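Side-chain contacts in catabolite control protein A (Lactococcus lactis, PDB 2O20), which probably acts as a global DNA-binding regulator of carbon catabolite repression and activation, belonging to the LacI family of transcription factors: residues Tyr223-Glu226 and Gln227-Leu231; Gly253-Ser256 and Ala257-Lys261. The protein carries 1 engineered substitution. All blocks are in the same frame, centred on the assembly; numbering follows the deposited sequence. Where two conformers were deposited one is given.

Contact 1: residues Tyr223-Glu226 and Gln227-Leu231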
ATOM      1  N   TYR D 223       2.957 -15.526   2.694  1.00 24.18           N
ATOM      2  CA  TYR D 223       2.403 -14.219   3.065  1.00 24.11           C
ATOM      3  C   TYR D 223       2.887 -13.030   2.228  1.00 22.76           C
ATOM      4  O   TYR D 223       2.157 -12.041   2.119  1.00 22.02           O
ATOM      5  CB  TYR D 223       2.677 -13.950   4.553  1.00 25.78           C
ATOM      6  CG  TYR D 223       1.949 -14.887   5.516  1.00 27.16           C
ATOM      7  CD1 TYR D 223       0.610 -14.680   5.833  1.00 29.17           C
ATOM      8  CD2 TYR D 223       2.599 -15.979   6.097  1.00 25.62           C
ATOM      9  CE1 TYR D 223      -0.069 -15.524   6.703  1.00 28.98           C
ATOM     10  CE2 TYR D 223       1.916 -16.842   6.945  1.00 26.37           C
ATOM     11  CZ  TYR D 223       0.587 -16.597   7.261  1.00 28.62           C
ATOM     12  OH  TYR D 223      -0.114 -17.432   8.134  1.00 29.06           O
ATOM     13  N   SER D 224       4.063 -13.149   1.609  1.00 20.96           N
ATOM     14  CA  SER D 224       4.741 -12.048   0.951  1.00 20.40           C
ATOM     15  C   SER D 224       4.868 -12.187  -0.578  1.00 20.10           C
ATOM     16  O   SER D 224       4.775 -13.293  -1.154  1.00 18.51           O
ATOM     17  CB  SER D 224       6.132 -11.877   1.576  1.00 19.94           C
ATOM     18  OG  SER D 224       7.066 -12.844   1.123  1.00 17.89           O
ATOM     19  N   TYR D 225       5.059 -11.037  -1.224  1.00 19.04           N
ATOM     20  CA  TYR D 225       5.386 -10.965  -2.656  1.00 18.92           C
ATOM     21  C   TYR D 225       6.610 -11.839  -3.020  1.00 19.36           C
ATOM     22  O   TYR D 225       6.548 -12.635  -3.963  1.00 18.90           O
ATOM     23  CB  TYR D 225       5.678  -9.490  -3.036  1.00 18.84           C
ATOM     24  CG  TYR D 225       6.094  -9.248  -4.457  1.00 16.04           C
ATOM     25  CD1 TYR D 225       5.167  -9.288  -5.504  1.00 19.53           C
ATOM     26  CD2 TYR D 225       7.418  -8.926  -4.769  1.00 18.05           C
ATOM     27  CE1 TYR D 225       5.575  -9.046  -6.828  1.00 15.86           C
ATOM     28  CE2 TYR D 225       7.813  -8.683  -6.077  1.00 19.34           C
ATOM     29  CZ  TYR D 225       6.882  -8.757  -7.096  1.00 15.55           C
ATOM     30  OH  TYR D 225       7.320  -8.511  -8.382  1.00 17.15           O
ATOM     31  N   GLU D 226       7.668 -11.761  -2.218  1.00 18.25           N
ATOM     32  CA  GLU D 226       8.885 -12.573  -2.475  1.00 19.01           C
ATOM     33  C   GLU D 226       8.614 -14.084  -2.332  1.00 18.38           C
ATOM     34  O   GLU D 226       9.142 -14.888  -3.082  1.00 17.85           O
ATOM     35  CB  GLU D 226      10.089 -12.179  -1.621  0.50 19.31           C
ATOM     36  CG  GLU D 226      10.862 -10.946  -2.115  0.50 22.28           C
ATOM     37  CD  GLU D 226      11.428 -11.073  -3.529  0.50 25.66           C
ATOM     38  OE1 GLU D 226      11.812 -12.188  -3.977  0.50 24.13           O
ATOM     39  OE2 GLU D 226      11.496 -10.024  -4.202  0.50 28.56           O
ATOM     40  N   GLN D 227       7.739 -14.468  -1.420  1.00 17.74           N
ATOM     41  CA  GLN D 227       7.391 -15.871  -1.286  1.00 18.00           C
ATOM     42  C   GLN D 227       6.633 -16.353  -2.523  1.00 18.43           C
ATOM     43  O   GLN D 227       6.872 -17.474  -3.005  1.00 18.32           O
ATOM     44  CB  GLN D 227       6.572 -16.110  -0.016  1.00 18.24           C
ATOM     45  CG  GLN D 227       7.406 -16.098   1.256  1.00 20.17           C
ATOM     46  CD  GLN D 227       6.542 -16.240   2.512  1.00 20.34           C
ATOM     47  OE1 GLN D 227       5.606 -15.466   2.736  1.00 21.05           O
ATOM     48  NE2 GLN D 227       6.809 -17.274   3.295  1.00 26.92           N
ATOM     49  N   GLY D 228       5.708 -15.529  -3.014  1.00 17.61           N
ATOM     50  CA  GLY D 228       4.924 -15.827  -4.231  1.00 17.37           C
ATOM     51  C   GLY D 228       5.833 -16.058  -5.419  1.00 17.12           C
ATOM     52  O   GLY D 228       5.665 -17.041  -6.144  1.00 17.45           O
ATOM     53  N   LYS D 229       6.776 -15.150  -5.627  1.00 16.82           N
ATOM     54  CA  LYS D 229       7.763 -15.271  -6.702  1.00 18.75           C
ATOM     55  C   LYS D 229       8.536 -16.578  -6.669  1.00 18.57           C
ATOM     56  O   LYS D 229       8.741 -17.213  -7.717  1.00 18.50           O
ATOM     57  CB  LYS D 229       8.765 -14.108  -6.656  1.00 19.48           C
ATOM     58  CG  LYS D 229       8.239 -12.814  -7.261  1.00 21.45           C
ATOM     59  CD  LYS D 229       9.380 -11.826  -7.682  1.00 22.08           C
ATOM     60  CE  LYS D 229      10.166 -11.372  -6.492  1.00 27.21           C
ATOM     61  NZ  LYS D 229      11.186 -10.262  -6.828  1.00 27.30           N
ATOM     62  N   ALA D 230       8.964 -16.972  -5.469  1.00 17.87           N
ATOM     63  CA  ALA D 230       9.785 -18.169  -5.289  1.00 19.43           C
ATOM     64  C   ALA D 230       9.017 -19.492  -5.455  1.00 19.80           C
ATOM     65  O   ALA D 230       9.618 -20.556  -5.699  1.00 20.41           O
ATOM     66  CB  ALA D 230      10.498 -18.117  -3.899  1.00 18.97           C
ATOM     67  N   LEU D 231       7.687 -19.446  -5.336  1.00 19.37           N
ATOM     68  CA  LEU D 231       6.860 -20.608  -5.533  1.00 19.38           C
ATOM     69  C   LEU D 231       6.681 -21.020  -6.996  1.00 19.06           C
ATOM     70  O   LEU D 231       6.345 -22.178  -7.265  1.00 18.85           O
ATOM     71  CB  LEU D 231       5.449 -20.362  -4.938  1.00 19.82           C
ATOM     72  CG  LEU D 231       5.366 -20.560  -3.416  1.00 22.68           C
ATOM     73  CD1 LEU D 231       3.964 -20.241  -2.943  1.00 23.58           C
ATOM     74  CD2 LEU D 231       5.729 -21.978  -3.021  1.00 24.49           C
TER

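Contact 2: residues Gly253-Ser256 and Ala257-Lys261. With SO4 (sulfate ion), chain K.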
ATOM      1  N   GLY D 253       3.173 -11.744  -6.733  1.00 15.73           N
ATOM      2  CA  GLY D 253       4.484 -12.374  -6.832  1.00 16.19           C
ATOM      3  C   GLY D 253       4.548 -13.581  -7.754  1.00 15.71           C
ATOM      4  O   GLY D 253       5.469 -13.680  -8.581  1.00 17.31           O
ATOM      5  N   LEU D 254       3.565 -14.472  -7.646  1.00 16.47           N
ATOM      6  CA  LEU D 254       3.423 -15.643  -8.525  1.00 16.81           C
ATOM      7  C   LEU D 254       3.274 -15.217  -9.982  1.00 16.44           C
ATOM      8  O   LEU D 254       3.983 -15.733 -10.859  1.00 15.49           O
ATOM      9  CB  LEU D 254       2.208 -16.511  -8.111  1.00 17.20           C
ATOM     10  CG  LEU D 254       2.085 -17.850  -8.849  1.00 16.80           C
ATOM     11  CD1 LEU D 254       3.223 -18.734  -8.430  1.00 16.34           C
ATOM     12  CD2 LEU D 254       0.758 -18.522  -8.599  1.00 16.88           C
ATOM     13  N   LEU D 255       2.430 -14.218 -10.225  1.00 15.91           N
ATOM     14  CA  LEU D 255       2.232 -13.684 -11.590  1.00 16.41           C
ATOM     15  C   LEU D 255       3.510 -13.064 -12.151  1.00 15.25           C
ATOM     16  O   LEU D 255       3.885 -13.368 -13.290  1.00 14.68           O
ATOM     17  CB  LEU D 255       1.072 -12.669 -11.638  1.00 15.51           C
ATOM     18  CG  LEU D 255       0.720 -12.029 -12.992  1.00 17.85           C
ATOM     19  CD1 LEU D 255       0.373 -13.083 -13.993  1.00 18.29           C
ATOM     20  CD2 LEU D 255      -0.427 -11.063 -12.840  1.00 17.46           C
ATOM     21  N   SER D 256       4.197 -12.243 -11.357  1.00 15.52           N
ATOM     22  CA  SER D 256       5.453 -11.636 -11.742  1.00 14.64           C
ATOM     23  C   SER D 256       6.446 -12.689 -12.212  1.00 15.51           C
ATOM     24  O   SER D 256       7.138 -12.515 -13.228  1.00 15.15           O
ATOM     25  CB  SER D 256       6.114 -10.816 -10.582  1.00 15.13           C
ATOM     26  OG  SER D 256       5.490  -9.544 -10.409  1.00 17.90           O
ATOM     27  N   ALA D 257       6.565 -13.738 -11.429  1.00 15.59           N
ATOM     28  CA  ALA D 257       7.535 -14.803 -11.752  1.00 16.54           C
ATOM     29  C   ALA D 257       7.158 -15.609 -13.004  1.00 15.21           C
ATOM     30  O   ALA D 257       8.035 -15.904 -13.827  1.00 15.44           O
ATOM     31  CB  ALA D 257       7.738 -15.687 -10.542  1.00 17.94           C
ATOM     32  N   MET D 258       5.876 -15.957 -13.169  1.00 15.12           N
ATOM     33  CA  MET D 258       5.395 -16.599 -14.391  1.00 15.73           C
ATOM     34  C   MET D 258       5.721 -15.750 -15.609  1.00 15.19           C
ATOM     35  O   MET D 258       6.288 -16.246 -16.581  1.00 14.22           O
ATOM     36  CB  MET D 258       3.893 -16.894 -14.321  1.00 15.41           C
ATOM     37  CG  MET D 258       3.506 -17.923 -13.250  1.00 16.20           C
ATOM     38  SD  MET D 258       4.345 -19.507 -13.545  1.00 17.95           S
ATOM     39  CE  MET D 258       3.692 -20.440 -12.157  1.00 18.12           C
ATOM     40  N   MET D 259       5.424 -14.447 -15.540  1.00 15.00           N
ATOM     41  CA  MET D 259       5.761 -13.539 -16.641  1.00 14.17           C
ATOM     42  C   MET D 259       7.289 -13.391 -16.899  1.00 14.62           C
ATOM     43  O   MET D 259       7.724 -13.362 -18.049  1.00 12.64           O
ATOM     44  CB  MET D 259       5.117 -12.165 -16.451  1.00 14.89           C
ATOM     45  CG  MET D 259       3.599 -12.141 -16.303  1.00 15.38           C
ATOM     46  SD  MET D 259       2.730 -12.879 -17.751  1.00 18.67           S
ATOM     47  CE  MET D 259       3.195 -11.771 -19.034  1.00 16.80           C
ATOM     48  N   ASP D 260       8.085 -13.348 -15.826  1.00 14.46           N
ATOM     49  CA  ASP D 260       9.561 -13.263 -15.914  1.00 15.31           C
ATOM     50  C   ASP D 260      10.174 -14.479 -16.664  1.00 15.77           C
ATOM     51  O   ASP D 260      11.149 -14.323 -17.424  1.00 16.96           O
ATOM     52  CB  ASP D 260      10.092 -13.132 -14.473  1.00 16.58           C
ATOM     53  CG  ASP D 260      11.597 -12.808 -14.393  1.00 18.83           C
ATOM     54  OD1 ASP D 260      12.300 -13.480 -13.597  1.00 22.25           O
ATOM     55  OD2 ASP D 260      12.050 -11.957 -15.146  1.00 18.32           O
ATOM     56  N   LYS D 261       9.532 -15.632 -16.509  1.00 15.51           N
ATOM     57  CA  LYS D 261       9.939 -16.923 -17.087  1.00 16.48           C
ATOM     58  C   LYS D 261       9.357 -17.205 -18.491  1.00 17.27           C
ATOM     59  O   LYS D 261       9.674 -18.262 -19.103  1.00 15.73           O
ATOM     60  CB  LYS D 261       9.494 -18.030 -16.129  1.00 16.12           C
ATOM     61  CG  LYS D 261      10.208 -18.040 -14.797  1.00 16.78           C
ATOM     62  CD  LYS D 261       9.544 -18.933 -13.714  1.00 17.14           C
ATOM     63  CE  LYS D 261      10.472 -18.885 -12.473  1.00 18.08           C
ATOM     64  NZ  LYS D 261      11.633 -19.796 -12.666  1.00 16.16           N
TER
HETATM   65  S   SO4 K2001      13.796 -20.520  -9.566  1.00 39.05           S
HETATM   66  O1  SO4 K2001      13.881 -21.681 -10.453  1.00 36.97           O
HETATM   67  O2  SO4 K2001      12.782 -19.546  -9.992  1.00 34.39           O
HETATM   68  O3  SO4 K2001      13.519 -21.086  -8.267  1.00 38.61           O
HETATM   69  O4  SO4 K2001      15.051 -19.756  -9.559  1.00 41.46           O

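Contact 1: residues Tyr223-Glu226 and Gln227-Leu231
Gln227 reaches back over the first turn of its helix to the residues that open it, and OE1 accepts two backbone N-H groups. The bond from Ser224 N to Gln227 OE1 (3.0 Å) lies in the carbonyl plane on a lone pair, whereas Tyr223 N at 2.7 Å from OE1 stands about 40° above that plane. In return Ser224 OG, at the N-cap, accepts from Gln227 N (3.1 Å), which completes a capping box. Gln227 can do this because CG lies beside its own backbone N (chi1 -76°) and the chain runs extended beyond it; NE2 bonds to Gly221 O, which fixes the turn of the amide. Without the amide, as with an alanine here, the N-H groups of Tyr223 and Ser224 would probably be left without their shared acceptor and the start of the helix less firmly held.

Lys229, about a turn beyond Tyr225 and Glu226, crosses both side chains. Its CG stands 4.2 Å above the Tyr225 ring plane, displaced toward the rim, while CE passes 3.6 Å from Tyr225 CE2. Lys229 NZ then meets Glu226 OE2 on the syn side at 2.7 Å, but Glu226 has two conformers, so this salt bridge is doubtful as a constant feature and may be only partly formed. Helix 225-237 follows short strand 218-219; Tyr225 OH bonds to Ser256 on helix 248-260, and its ring meets Tyr282 of the second subunit.

Contact 2: residues Gly253-Ser256 and Ala257-Lys261
Two leucine-methionine pairs, each four residues apart, carry the side-chain contact on helix 248-260. Leu254 and Met258 lie side by side and point the same way, with Leu254 CD1 4.1 Å from Met258 CE. Leu255 and Met259 repeat the arrangement, but here Leu255 CD1 meets CG of Met259, also at 4.1 Å, because a bend at chi3 (-64°), where Met258 is extended, swings Met259 CE away from Leu255. Both leucines hold CG opposite the backbone N, which brings their CD1 methyls up to the methionines.

The backbone sets this spacing. Met258 N donates to Leu254 O at 3.0 Å and Met259 N to Leu255 O at 2.9 Å, with N-H...O angles of 170° and 173°. The same i to i+4 pattern joins Ala257 N to Gly253 O and Asp260 N to Ser256 O.

Farther out, Leu254 and Leu255 rest on Ile271 of strand 270-272, within the beta-alpha-beta unit that begins at strand 242-245. Ala257 and Met258 pack on Ala232 of helix 225-237, and Met259 reaches Tyr284 of the second subunit. Ser256 bonds through OG to Tyr225 of helix 225-237 and packs on Tyr282 of the second subunit.

Two charged groups lie at the C-terminal end. Asp260 OD2 forms a salt bridge with Arg329 of the second subunit; Lys261 NZ forms one with Glu233 and also donates to O2 of a sulfate, probably from the crystallisation liquor, at 2.9 Å. The chemistry is therefore mixed: the leucines, Ala257 and Met258 pack within their own domain, while apolar and charged groups alike meet the second subunit, consistent with a helix that contributes to both the domain core and the dimer interface.

How the contacts relate
Along the chain the two contacts come in series, neither nesting nor crossing. Contact 1 closes the turn that starts helix 225-237; the chain then passes through strand 242-245 and turns into helix 248-260, whose last turns hold contact 2. Each closes only a local loop of three to four residues, yet their centres lie 10 Å apart because the two helices pack together. The joint is direct: Tyr225 OH is 2.9 Å from Ser256 OG, a probable hydrogen bond, and Lys229 CG sits 3.2 Å from Gly253 O. Together they tie two helices flanking the four-stranded parallel sheet and present a shared surface to the second subunit.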